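PDB 3MZ2: glycerophosphoryl diester phosphodiesterase, which probably hydrolyses glycerophosphodiesters to an alcohol and glycerol 3-phosphate. Local coordinates for residues P32-H37 / I269-A274; S238-S243 / E264-I269; N55-S58 / T63-I66. One frame throughout, in Å; residues are numbered along the deposited sequence.

Contact 1: residues P32-H37 / I269-A274; sequences PLISGH and IEVAEA. With SO4 (sulfate ion), chain C.
I34 reaches from strand 33-36 to the helical turn at V271 and A272. One methyl does most of the work. The I34 side chain is extended (CG1 anti to the carbonyl carbon, then chi2 175°), which puts CD1 at the helix surface. There it presses on the backbone as well as on side chains. I34 CD1 lies 3.4 Å from A272 CA, tighter than usual for two carbons, and 3.6 Å from A272 CB. On V271 the branch that touches is CG1, 3.8 Å from I34 CD1. I34 and V271 run alongside each other, pointing opposite ways. V271 also packs on I263 and S265 of strand 262-265, and on Y252 of helix 245-257.

The tight part is small and apolar, with no hydrogen bond across it. A272 sits at its margin, and its side chain lies close to a bound tetraethylene glycol, probably from the crystallisation liquor. On the solvent side of the helix, E273 is exposed and E270 forms salt bridges with R248 and R267.

At the other end of the strand segment, H37 turns to a sulfate ion. Its NE2 donates to sulfate O2 at 3.0 Å in a nearly straight bond (169°), with the oxygen in the plane of the ring. R38 and H80 also bind this ion. The arrangement is that of a TIM barrel, with the last helix, 268-275, packed outside 33-36, the first barrel strand. The sulfate lies at the C-terminal end of the strands, where active sites of this fold are found, consistent with a phosphate site.

Contact 2: residues S238-S243 / E264-I269; sequences SDDKLS and ESDRPI. With SO4 (sulfate ion), chain F; SO4 (sulfate ion), chain G.
D240 meets S265, D266 and R267 and carries this contact. Its CB lies 4.2 Å from R267 NE, a loose approach. With CG anti to the carbonyl carbon (chi1 -70°), the carboxylate faces the end of strand 262-265. CG itself is 3.4 Å from S265 OG. At the tip, OD1 accepts from S265 OG at 2.8 Å and OD2 from the backbone N of D266 at 2.7 Å. Both donors come from the syn side, tilted 20° and 24° out of the carboxylate plane. OD1 is also bonded to Y252 and T235, so this buried oxygen has three partners. S265 OG in turn accepts from R267 N, forming an ST turn. With an alanine here, the S265 hydroxyl and the D266 N-H would probably lose their shared acceptor, and the turn would be less firmly fixed.

R267 NE binds D240 O at 3.0 Å, in the carbonyl plane and on a lone pair. Its NH2 donates to O2 of a sulfate at 2.9 Å. In one of its two conformers, K241 NZ bonds the same sulfate through O4, a second sulfate weakly, and a water that lies between it and D266 OD2. D266 OD1 is hydrogen-bonded to H37.

The 238-243 loop follows strand 231-234 and leads into helix 245-257. It sits over the turn that joins strand 262-265 to helix 268-275.

Contact 3: residues N55-S58 / T63-I66; sequences NTLS and TFEI
This is a buried apolar contact inside a beta-alpha-beta unit, where F64 of strand 63-70 meets T56 and L57 of helix 50-59. Strand 33-36 precedes the helix and lies beside strand 63-70 in the sheet, parallel to it.

The F64 ring points at the helix (CG anti to the carbonyl carbon, chi1 -61°). Its far edge fits between two consecutive side chains. T56 comes head-on from the opposite direction. T56 CB lies in the plane of the ring, 3.8 Å from F64 CE1, and T56 CG2 is 3.9 Å from the same atom. The L57 side chain meets the ring from a slanting direction. L57 CG is at the ring edge, in plane, 4.0 Å from F64 CZ. L57 CD2 reaches F64 CE2 at 3.8 Å. CZ thus lies between the two helix residues.

Other groups complete the packing. The F53 ring meets F64 with the planes at about 35°, and L135 of strand 135-137 touches F64 as well. L57 also packs on W128 of helix 122-129, and T56 on P268 of helix 268-275.

No hydrogen bond crosses between helix and strand. The T56 hydroxyl is hydrogen-bonded to T52 O, so its polar need is met within the helix, while CB and CG2 meet the ring. The contact therefore rests on shape and dispersion, not on directional bonds.

All three contacts belong to one barrel. The centre of contact 1 is about 9 Å from those of contacts 2 and 3, which are about 14 Å apart. Contacts 1 and 2 share helix 268-275 and I269, and H37 ND1 is hydrogen-bonded to D266 OD1 at 2.6 Å. That pair ties the sulfate-binding H37 to the turn gripped by D240. Contacts 1 and 3 join through neighbouring strands, with S35 OG 2.8 Å from T63 OG1. Contacts 2 and 3 meet where I269 CD1 packs 3.6 Å from N55 ND2. The sulfate on H37 probably marks the active site. The two at contact 2 are separate ions. All three probably come from the crystallisation liquor.

Contact 1: residues P32-H37 / I269-A274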
ATOM      1  N   PRO A  32      -1.819  -8.727  29.302  1.00 13.58           N
ATOM      2  CA  PRO A  32      -1.760  -9.067  27.878  1.00 13.54           C
ATOM      3  C   PRO A  32      -2.930  -8.422  27.151  1.00 13.80           C
ATOM      4  O   PRO A  32      -4.073  -8.491  27.660  1.00 14.08           O
ATOM      5  CB  PRO A  32      -1.887 -10.605  27.876  1.00 15.02           C
ATOM      6  CG  PRO A  32      -1.256 -11.010  29.173  1.00 15.84           C
ATOM      7  CD  PRO A  32      -1.694  -9.910  30.159  1.00 14.94           C
ATOM      8  N   LEU A  33      -2.658  -7.851  25.981  1.00 12.01           N
ATOM      9  CA  LEU A  33      -3.656  -7.129  25.195  1.00 12.24           C
ATOM     10  C   LEU A  33      -4.068  -7.856  23.914  1.00 11.00           C
ATOM     11  O   LEU A  33      -3.293  -8.639  23.368  1.00 12.10           O
ATOM     12  CB  LEU A  33      -3.143  -5.741  24.868  1.00 11.87           C
ATOM     13  CG  LEU A  33      -2.860  -4.870  26.059  1.00 11.58           C
ATOM     14  CD1 LEU A  33      -2.421  -3.474  25.555  1.00 16.12           C
ATOM     15  CD2 LEU A  33      -4.065  -4.715  27.064  1.00 12.71           C
ATOM     16  N   ILE A  34      -5.280  -7.620  23.431  1.00 11.23           N
ATOM     17  CA  ILE A  34      -5.787  -8.213  22.211  1.00 10.79           C
ATOM     18  C   ILE A  34      -6.280  -7.118  21.281  1.00 11.64           C
ATOM     19  O   ILE A  34      -6.955  -6.137  21.699  1.00 11.77           O
ATOM     20  CB  ILE A  34      -6.933  -9.170  22.498  1.00 11.60           C
ATOM     21  CG1 ILE A  34      -6.512 -10.332  23.417  1.00 11.45           C
ATOM     22  CG2 ILE A  34      -7.513  -9.800  21.188  1.00 13.16           C
ATOM     23  CD1 ILE A  34      -7.657 -11.312  23.859  1.00 15.48           C
ATOM     24  N   SER A  35      -5.930  -7.264  20.018  1.00 10.75           N
ATOM     25  CA  SER A  35      -6.420  -6.354  18.967  1.00 11.12           C
ATOM     26  C   SER A  35      -7.081  -7.167  17.873  1.00 12.74           C
ATOM     27  O   SER A  35      -6.541  -8.188  17.447  1.00 12.14           O
ATOM     28  CB  SER A  35      -5.255  -5.507  18.436  1.00 11.10           C
ATOM     29  OG  SER A  35      -5.698  -4.440  17.630  1.00 11.59           O
ATOM     30  N   GLY A  36      -8.276  -6.750  17.456  1.00 12.50           N
ATOM     31  CA  GLY A  36      -9.023  -7.417  16.418  1.00 12.85           C
ATOM     32  C   GLY A  36      -8.525  -6.982  15.076  1.00 13.98           C
ATOM     33  O   GLY A  36      -8.738  -5.829  14.670  1.00 14.52           O
ATOM     34  N   HIS A  37      -7.853  -7.879  14.369  1.00 13.07           N
ATOM     35  CA  HIS A  37      -7.441  -7.659  12.983  1.00 15.63           C
ATOM     36  C   HIS A  37      -8.631  -7.483  12.050  1.00 16.47           C
ATOM     37  O   HIS A  37      -9.531  -8.350  11.952  1.00 15.57           O
ATOM     38  CB  HIS A  37      -6.611  -8.849  12.508  1.00 15.05           C
ATOM     39  CG  HIS A  37      -5.996  -8.685  11.150  1.00 17.56           C
ATOM     40  ND1 HIS A  37      -6.389  -9.429  10.059  1.00 17.88           N
ATOM     41  CD2 HIS A  37      -4.981  -7.895  10.717  1.00 20.84           C
ATOM     42  CE1 HIS A  37      -5.647  -9.112   9.013  1.00 18.64           C
ATOM     43  NE2 HIS A  37      -4.772  -8.195   9.389  1.00 18.95           N
ATOM     44  N   ILE A 269     -11.656 -13.440  20.046  1.00 13.21           N
ATOM     45  CA  ILE A 269     -12.418 -14.153  21.079  1.00 14.84           C
ATOM     46  C   ILE A 269     -11.704 -15.441  21.413  1.00 14.50           C
ATOM     47  O   ILE A 269     -11.560 -15.809  22.582  1.00 14.36           O
ATOM     48  CB  ILE A 269     -13.884 -14.392  20.700  1.00 15.70           C
ATOM     49  CG1 ILE A 269     -14.589 -13.048  20.423  1.00 15.57           C
ATOM     50  CG2 ILE A 269     -14.623 -15.173  21.881  1.00 16.10           C
ATOM     51  CD1 ILE A 269     -15.907 -13.213  19.723  1.00 15.83           C
ATOM     52  N   GLU A 270     -11.175 -16.126  20.398  1.00 14.41           N
ATOM     53  CA  GLU A 270     -10.407 -17.343  20.686  1.00 14.04           C
ATOM     54  C   GLU A 270      -9.142 -16.993  21.449  1.00 12.94           C
ATOM     55  O   GLU A 270      -8.715 -17.744  22.357  1.00 13.37           O
ATOM     56  CB  GLU A 270     -10.033 -18.080  19.402  1.00 13.61           C
ATOM     57  CG  GLU A 270     -11.148 -18.785  18.737  1.00 15.63           C
ATOM     58  CD  GLU A 270     -10.659 -19.702  17.606  1.00 19.97           C
ATOM     59  OE1 GLU A 270      -9.591 -20.317  17.718  1.00 18.54           O
ATOM     60  OE2 GLU A 270     -11.354 -19.781  16.589  1.00 26.26           O
ATOM     61  N   VAL A 271      -8.500 -15.876  21.072  1.00 12.29           N
ATOM     62  CA  VAL A 271      -7.304 -15.424  21.765  1.00 12.77           C
ATOM     63  C   VAL A 271      -7.645 -15.188  23.246  1.00 13.58           C
ATOM     64  O   VAL A 271      -6.940 -15.678  24.137  1.00 13.72           O
ATOM     65  CB  VAL A 271      -6.661 -14.173  21.148  1.00 12.48           C
ATOM     66  CG1 VAL A 271      -5.439 -13.759  21.973  1.00 11.03           C
ATOM     67  CG2 VAL A 271      -6.213 -14.472  19.742  1.00  9.77           C
ATOM     68  N   ALA A 272      -8.748 -14.490  23.482  1.00 13.77           N
ATOM     69  CA  ALA A 272      -9.191 -14.204  24.851  1.00 14.44           C
ATOM     70  C   ALA A 272      -9.417 -15.458  25.650  1.00 15.04           C
ATOM     71  O   ALA A 272      -8.954 -15.580  26.773  1.00 16.22           O
ATOM     72  CB  ALA A 272     -10.480 -13.369  24.840  1.00 14.80           C
ATOM     73  N   GLU A 273     -10.164 -16.416  25.093  1.00 14.60           N
ATOM     74  CA  GLU A 273     -10.387 -17.685  25.787  1.00 16.18           C
ATOM     75  C   GLU A 273      -9.087 -18.437  26.064  1.00 15.26           C
ATOM     76  O   GLU A 273      -8.919 -19.004  27.156  1.00 15.37           O
ATOM     77  CB  GLU A 273     -11.426 -18.540  25.026  1.00 17.85           C
ATOM     78  CG  GLU A 273     -12.766 -17.802  25.034  1.00 23.20           C
ATOM     79  CD  GLU A 273     -13.947 -18.524  24.432  1.00 32.70           C
ATOM     80  OE1 GLU A 273     -13.794 -19.709  24.045  1.00 39.59           O
ATOM     81  OE2 GLU A 273     -15.049 -17.877  24.383  1.00 36.31           O
ATOM     82  N   ALA A 274      -8.159 -18.421  25.095  1.00 13.53           N
ATOM     83  CA  ALA A 274      -6.899 -19.173  25.247  1.00 14.29           C
ATOM     84  C   ALA A 274      -5.990 -18.601  26.337  1.00 13.87           C
ATOM     85  O   ALA A 274      -5.354 -19.365  27.068  1.00 13.85           O
ATOM     86  CB  ALA A 274      -6.127 -19.190  23.919  1.00 14.77           C
TER
HETATM   87  S   SO4 C   2      -3.847  -7.009   6.347  1.00 35.88           S
HETATM   88  O1  SO4 C   2      -5.179  -6.520   6.706  1.00 34.99           O
HETATM   89  O2  SO4 C   2      -2.970  -6.804   7.501  1.00 34.93           O
HETATM   90  O3  SO4 C   2      -3.849  -8.442   6.003  1.00 34.43           O
HETATM   91  O4  SO4 C   2      -3.436  -6.301   5.108  1.00 37.04           O

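Contact 2: residues S238-S243 / E264-I269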
ATOM      1  N   SER A 238      -0.415 -16.224  10.380  1.00 13.60           N
ATOM      2  CA  SER A 238       0.379 -17.309  10.969  1.00 14.28           C
ATOM      3  C   SER A 238      -0.520 -18.187  11.846  1.00 13.91           C
ATOM      4  O   SER A 238      -1.244 -19.048  11.319  1.00 14.92           O
ATOM      5  CB  SER A 238       1.572 -16.722  11.715  1.00 14.02           C
ATOM      6  OG  SER A 238       1.155 -15.675  12.620  1.00 15.17           O
ATOM      7  N   ASP A 239      -0.511 -17.997  13.153  1.00 13.04           N
ATOM      8  CA  ASP A 239      -1.189 -18.945  14.039  1.00 14.29           C
ATOM      9  C   ASP A 239      -2.696 -18.996  13.879  1.00 13.19           C
ATOM     10  O   ASP A 239      -3.293 -20.014  14.202  1.00 13.45           O
ATOM     11  CB  ASP A 239      -0.778 -18.726  15.495  1.00 14.52           C
ATOM     12  CG  ASP A 239       0.729 -18.634  15.652  1.00 17.73           C
ATOM     13  OD1 ASP A 239       1.355 -19.695  15.646  1.00 22.48           O
ATOM     14  OD2 ASP A 239       1.293 -17.507  15.636  1.00 21.57           O
ATOM     15  N   ASP A 240      -3.339 -17.933  13.380  1.00 13.18           N
ATOM     16  CA  ASP A 240      -4.778 -17.987  13.122  1.00 11.81           C
ATOM     17  C   ASP A 240      -5.161 -19.056  12.123  1.00 12.86           C
ATOM     18  O   ASP A 240      -6.311 -19.462  12.049  1.00 13.68           O
ATOM     19  CB  ASP A 240      -5.326 -16.652  12.587  1.00 11.88           C
ATOM     20  CG  ASP A 240      -5.344 -15.551  13.620  1.00 10.81           C
ATOM     21  OD1 ASP A 240      -5.156 -15.826  14.821  1.00 11.02           O
ATOM     22  OD2 ASP A 240      -5.686 -14.412  13.257  1.00 14.90           O
ATOM     23  N   LYS A 241      -4.191 -19.513  11.328  1.00 13.24           N
ATOM     24  CA  LYS A 241      -4.419 -20.420  10.214  0.50 14.74           C
ATOM     25  C   LYS A 241      -4.245 -21.884  10.620  1.00 15.74           C
ATOM     26  O   LYS A 241      -4.431 -22.798   9.805  1.00 16.81           O
ATOM     27  CB  LYS A 241      -3.426 -20.114   9.083  0.50 14.38           C
ATOM     28  CG  LYS A 241      -3.441 -18.687   8.579  0.50 15.59           C
ATOM     29  CD  LYS A 241      -4.879 -18.227   8.246  0.50 16.42           C
ATOM     30  CE  LYS A 241      -4.959 -17.342   6.997  0.50 17.96           C
ATOM     31  NZ  LYS A 241      -6.174 -16.467   6.890  0.50 17.85           N
ATOM     32  N   LEU A 242      -3.845 -22.121  11.864  1.00 16.07           N
ATOM     33  CA  LEU A 242      -3.712 -23.494  12.352  1.00 17.16           C
ATOM     34  C   LEU A 242      -5.080 -24.177  12.301  1.00 18.90           C
ATOM     35  O   LEU A 242      -6.071 -23.508  12.448  1.00 18.02           O
ATOM     36  CB  LEU A 242      -3.076 -23.521  13.742  1.00 16.71           C
ATOM     37  CG  LEU A 242      -1.676 -22.927  13.878  1.00 14.65           C
ATOM     38  CD1 LEU A 242      -1.261 -22.713  15.341  1.00 15.91           C
ATOM     39  CD2 LEU A 242      -0.663 -23.897  13.169  1.00 17.93           C
ATOM     40  N   SER A 243      -5.132 -25.505  12.110  1.00 20.93           N
ATOM     41  CA  SER A 243      -6.360 -26.178  11.705  0.50 22.67           C
ATOM     42  C   SER A 243      -7.409 -26.387  12.796  1.00 22.90           C
ATOM     43  O   SER A 243      -8.582 -26.511  12.487  1.00 25.67           O
ATOM     44  CB  SER A 243      -6.041 -27.516  11.033  0.50 24.08           C
ATOM     45  OG  SER A 243      -5.679 -27.290   9.683  0.50 24.92           O
ATOM     46  N   GLU A 264      -2.510  -9.370  17.864  1.00 10.02           N
ATOM     47  CA  GLU A 264      -3.494  -8.985  16.844  1.00 11.39           C
ATOM     48  C   GLU A 264      -3.931 -10.218  16.068  1.00 11.15           C
ATOM     49  O   GLU A 264      -3.095 -10.948  15.531  1.00 10.28           O
ATOM     50  CB  GLU A 264      -2.936  -7.959  15.866  1.00 12.14           C
ATOM     51  CG  GLU A 264      -3.930  -7.534  14.793  1.00 14.61           C
ATOM     52  CD  GLU A 264      -3.260  -6.790  13.659  1.00 15.54           C
ATOM     53  OE1 GLU A 264      -2.482  -7.398  12.892  1.00 20.67           O
ATOM     54  OE2 GLU A 264      -3.491  -5.606  13.553  1.00 18.52           O
ATOM     55  N   SER A 265      -5.245 -10.428  15.988  1.00 11.17           N
ATOM     56  CA  SER A 265      -5.798 -11.673  15.480  1.00 10.82           C
ATOM     57  C   SER A 265      -7.107 -11.482  14.772  1.00 10.56           C
ATOM     58  O   SER A 265      -7.917 -10.591  15.165  1.00  9.90           O
ATOM     59  CB  SER A 265      -5.948 -12.654  16.664  1.00 10.89           C
ATOM     60  OG  SER A 265      -6.544 -13.886  16.324  1.00 11.51           O
ATOM     61  N   ASP A 266      -7.372 -12.333  13.771  1.00 11.23           N
ATOM     62  CA  ASP A 266      -8.685 -12.414  13.150  1.00 11.61           C
ATOM     63  C   ASP A 266      -9.667 -13.124  14.096  1.00 12.11           C
ATOM     64  O   ASP A 266     -10.850 -13.087  13.850  1.00 12.00           O
ATOM     65  CB  ASP A 266      -8.653 -13.167  11.807  1.00 11.27           C
ATOM     66  CG  ASP A 266      -8.028 -12.364  10.686  1.00 14.07           C
ATOM     67  OD1 ASP A 266      -8.182 -11.141  10.698  1.00 16.26           O
ATOM     68  OD2 ASP A 266      -7.377 -12.972   9.797  1.00 13.32           O
ATOM     69  N   ARG A 267      -9.141 -13.764  15.154  1.00 11.75           N
ATOM     70  CA  ARG A 267      -9.901 -14.558  16.087  1.00 12.38           C
ATOM     71  C   ARG A 267      -9.748 -14.065  17.526  1.00 13.16           C
ATOM     72  O   ARG A 267      -9.389 -14.832  18.399  1.00 12.66           O
ATOM     73  CB  ARG A 267      -9.455 -16.012  16.010  1.00 12.54           C
ATOM     74  CG  ARG A 267      -9.505 -16.655  14.626  1.00 14.37           C
ATOM     75  CD  ARG A 267      -8.940 -18.073  14.703  1.00 15.60           C
ATOM     76  NE  ARG A 267      -8.901 -18.736  13.397  1.00 15.96           N
ATOM     77  CZ  ARG A 267      -9.920 -19.392  12.837  1.00 18.81           C
ATOM     78  NH1 ARG A 267     -11.081 -19.496  13.465  1.00 21.26           N
ATOM     79  NH2 ARG A 267      -9.769 -19.975  11.647  1.00 23.78           N
ATOM     80  N   PRO A 268     -10.028 -12.774  17.769  1.00 12.50           N
ATOM     81  CA  PRO A 268      -9.760 -12.207  19.108  1.00 11.81           C
ATOM     82  C   PRO A 268     -10.464 -12.891  20.288  1.00 12.94           C
ATOM     83  O   PRO A 268      -9.963 -12.872  21.421  1.00 13.68           O
ATOM     84  CB  PRO A 268     -10.229 -10.764  18.960  1.00 10.97           C
ATOM     85  CG  PRO A 268     -11.244 -10.805  17.825  1.00 10.90           C
ATOM     86  CD  PRO A 268     -10.687 -11.797  16.876  1.00 11.97           C
ATOM     87  N   ILE A 269     -11.656 -13.440  20.046  1.00 13.21           N
ATOM     88  CA  ILE A 269     -12.418 -14.153  21.079  1.00 14.84           C
ATOM     89  C   ILE A 269     -11.704 -15.441  21.413  1.00 14.50           C
ATOM     90  O   ILE A 269     -11.560 -15.809  22.582  1.00 14.36           O
ATOM     91  CB  ILE A 269     -13.884 -14.392  20.700  1.00 15.70           C
ATOM     92  CG1 ILE A 269     -14.589 -13.048  20.423  1.00 15.57           C
ATOM     93  CG2 ILE A 269     -14.623 -15.173  21.881  1.00 16.10           C
ATOM     94  CD1 ILE A 269     -15.907 -13.213  19.723  1.00 15.83           C
TER
HETATM   95  S   SO4 F   8      -8.492 -19.660   8.110  1.00 69.78           S
HETATM   96  O1  SO4 F   8      -9.846 -20.219   8.115  1.00 70.21           O
HETATM   97  O2  SO4 F   8      -7.934 -19.700   9.464  1.00 69.41           O
HETATM   98  O3  SO4 F   8      -7.641 -20.439   7.211  1.00 70.26           O
HETATM   99  O4  SO4 F   8      -8.541 -18.284   7.616  1.00 70.19           O
HETATM  100  S   SO4 G   9      -7.716 -13.479   4.388  1.00 63.42           S
HETATM  101  O1  SO4 G   9      -8.795 -14.459   4.205  1.00 62.27           O
HETATM  102  O2  SO4 G   9      -7.941 -12.752   5.632  1.00 63.24           O
HETATM  103  O3  SO4 G   9      -6.434 -14.183   4.442  1.00 64.00           O
HETATM  104  O4  SO4 G   9      -7.678 -12.466   3.326  1.00 62.98           O
HETATM  105  O   HOH W   1      -6.344 -15.383   9.323  1.00 15.28           O
HETATM  106  O   HOH W   2      -7.639 -22.140  10.408  1.00 25.13           O

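Contact 3: residues N55-S58 / T63-I66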
ATOM      1  N   ASN A  55     -19.628  -7.446  19.146  1.00 18.61           N
ATOM      2  CA  ASN A  55     -19.535  -8.858  19.527  1.00 18.92           C
ATOM      3  C   ASN A  55     -18.210  -9.161  20.211  1.00 18.90           C
ATOM      4  O   ASN A  55     -18.182  -9.761  21.294  1.00 20.27           O
ATOM      5  CB  ASN A  55     -19.687  -9.761  18.300  1.00 19.26           C
ATOM      6  CG  ASN A  55     -19.748 -11.246  18.671  1.00 19.82           C
ATOM      7  OD1 ASN A  55     -20.627 -11.653  19.434  1.00 25.18           O
ATOM      8  ND2 ASN A  55     -18.856 -12.054  18.104  1.00 21.11           N
ATOM      9  N   THR A  56     -17.108  -8.725  19.637  1.00 17.36           N
ATOM     10  CA  THR A  56     -15.824  -8.977  20.272  1.00 16.54           C
ATOM     11  C   THR A  56     -15.767  -8.394  21.690  1.00 15.71           C
ATOM     12  O   THR A  56     -15.334  -9.069  22.593  1.00 16.61           O
ATOM     13  CB  THR A  56     -14.649  -8.436  19.437  1.00 15.83           C
ATOM     14  OG1 THR A  56     -14.627  -9.088  18.165  1.00 18.45           O
ATOM     15  CG2 THR A  56     -13.276  -8.656  20.107  1.00 17.35           C
ATOM     16  N   LEU A  57     -16.176  -7.144  21.888  1.00 15.30           N
ATOM     17  CA  LEU A  57     -16.183  -6.563  23.231  1.00 15.53           C
ATOM     18  C   LEU A  57     -17.054  -7.282  24.265  1.00 16.42           C
ATOM     19  O   LEU A  57     -16.790  -7.188  25.472  1.00 15.68           O
ATOM     20  CB  LEU A  57     -16.569  -5.104  23.185  1.00 15.07           C
ATOM     21  CG  LEU A  57     -15.598  -4.192  22.445  1.00 15.14           C
ATOM     22  CD1 LEU A  57     -16.032  -2.759  22.680  1.00 14.96           C
ATOM     23  CD2 LEU A  57     -14.136  -4.393  22.831  1.00 16.83           C
ATOM     24  N   SER A  58     -18.085  -8.016  23.834  1.00 17.94           N
ATOM     25  CA  SER A  58     -18.905  -8.801  24.761  0.50 18.86           C
ATOM     26  C   SER A  58     -18.106  -9.920  25.444  1.00 19.08           C
ATOM     27  O   SER A  58     -18.438 -10.349  26.548  1.00 20.48           O
ATOM     28  CB  SER A  58     -20.115  -9.409  24.035  0.50 19.65           C
ATOM     29  OG  SER A  58     -20.877  -8.411  23.369  0.50 20.59           O
ATOM     30  N   THR A  63      -8.737  -3.608  21.204  1.00 10.72           N
ATOM     31  CA  THR A  63      -8.653  -2.536  20.237  1.00 10.56           C
ATOM     32  C   THR A  63      -8.979  -3.137  18.879  1.00 10.96           C
ATOM     33  O   THR A  63      -9.058  -4.354  18.746  1.00 10.53           O
ATOM     34  CB  THR A  63      -7.270  -1.913  20.176  1.00 11.00           C
ATOM     35  OG1 THR A  63      -6.311  -2.949  19.936  1.00 10.32           O
ATOM     36  CG2 THR A  63      -6.949  -1.220  21.513  1.00 11.68           C
ATOM     37  N   PHE A  64      -9.252  -2.283  17.902  1.00 10.17           N
ATOM     38  CA  PHE A  64      -9.626  -2.750  16.559  1.00 11.45           C
ATOM     39  C   PHE A  64      -8.795  -2.055  15.483  1.00 12.13           C
ATOM     40  O   PHE A  64      -8.828  -0.849  15.353  1.00 11.88           O
ATOM     41  CB  PHE A  64     -11.135  -2.527  16.318  1.00 11.48           C
ATOM     42  CG  PHE A  64     -12.007  -3.284  17.301  1.00 11.63           C
ATOM     43  CD1 PHE A  64     -12.099  -4.641  17.198  1.00 13.27           C
ATOM     44  CD2 PHE A  64     -12.613  -2.670  18.346  1.00 13.92           C
ATOM     45  CE1 PHE A  64     -12.881  -5.376  18.089  1.00 11.61           C
ATOM     46  CE2 PHE A  64     -13.377  -3.400  19.266  1.00 14.58           C
ATOM     47  CZ  PHE A  64     -13.473  -4.777  19.150  1.00 13.41           C
ATOM     48  N   GLU A  65      -8.143  -2.868  14.673  1.00 11.89           N
ATOM     49  CA  GLU A  65      -7.378  -2.409  13.526  1.00 12.45           C
ATOM     50  C   GLU A  65      -8.338  -2.489  12.341  1.00 11.99           C
ATOM     51  O   GLU A  65      -8.970  -3.513  12.129  1.00 13.01           O
ATOM     52  CB  GLU A  65      -6.199  -3.352  13.338  1.00 13.18           C
ATOM     53  CG  GLU A  65      -5.310  -2.914  12.204  1.00 16.47           C
ATOM     54  CD  GLU A  65      -5.594  -3.563  10.879  1.00 22.39           C
ATOM     55  OE1 GLU A  65      -6.452  -4.459  10.767  1.00 25.21           O
ATOM     56  OE2 GLU A  65      -4.905  -3.148   9.918  1.00 27.73           O
ATOM     57  N   ILE A  66      -8.521  -1.390  11.610  1.00 11.24           N
ATOM     58  CA  ILE A  66      -9.548  -1.303  10.592  1.00 11.45           C
ATOM     59  C   ILE A  66      -8.975  -0.722   9.298  1.00 11.20           C
ATOM     60  O   ILE A  66      -7.865  -0.140   9.277  1.00 11.71           O
ATOM     61  CB  ILE A  66     -10.771  -0.486  11.135  1.00 11.13           C
ATOM     62  CG1 ILE A  66     -10.367   0.936  11.514  1.00 10.89           C
ATOM     63  CG2 ILE A  66     -11.359  -1.218  12.362  1.00  9.46           C
ATOM     64  CD1 ILE A  66     -11.501   1.864  12.032  1.00 12.37           C
TER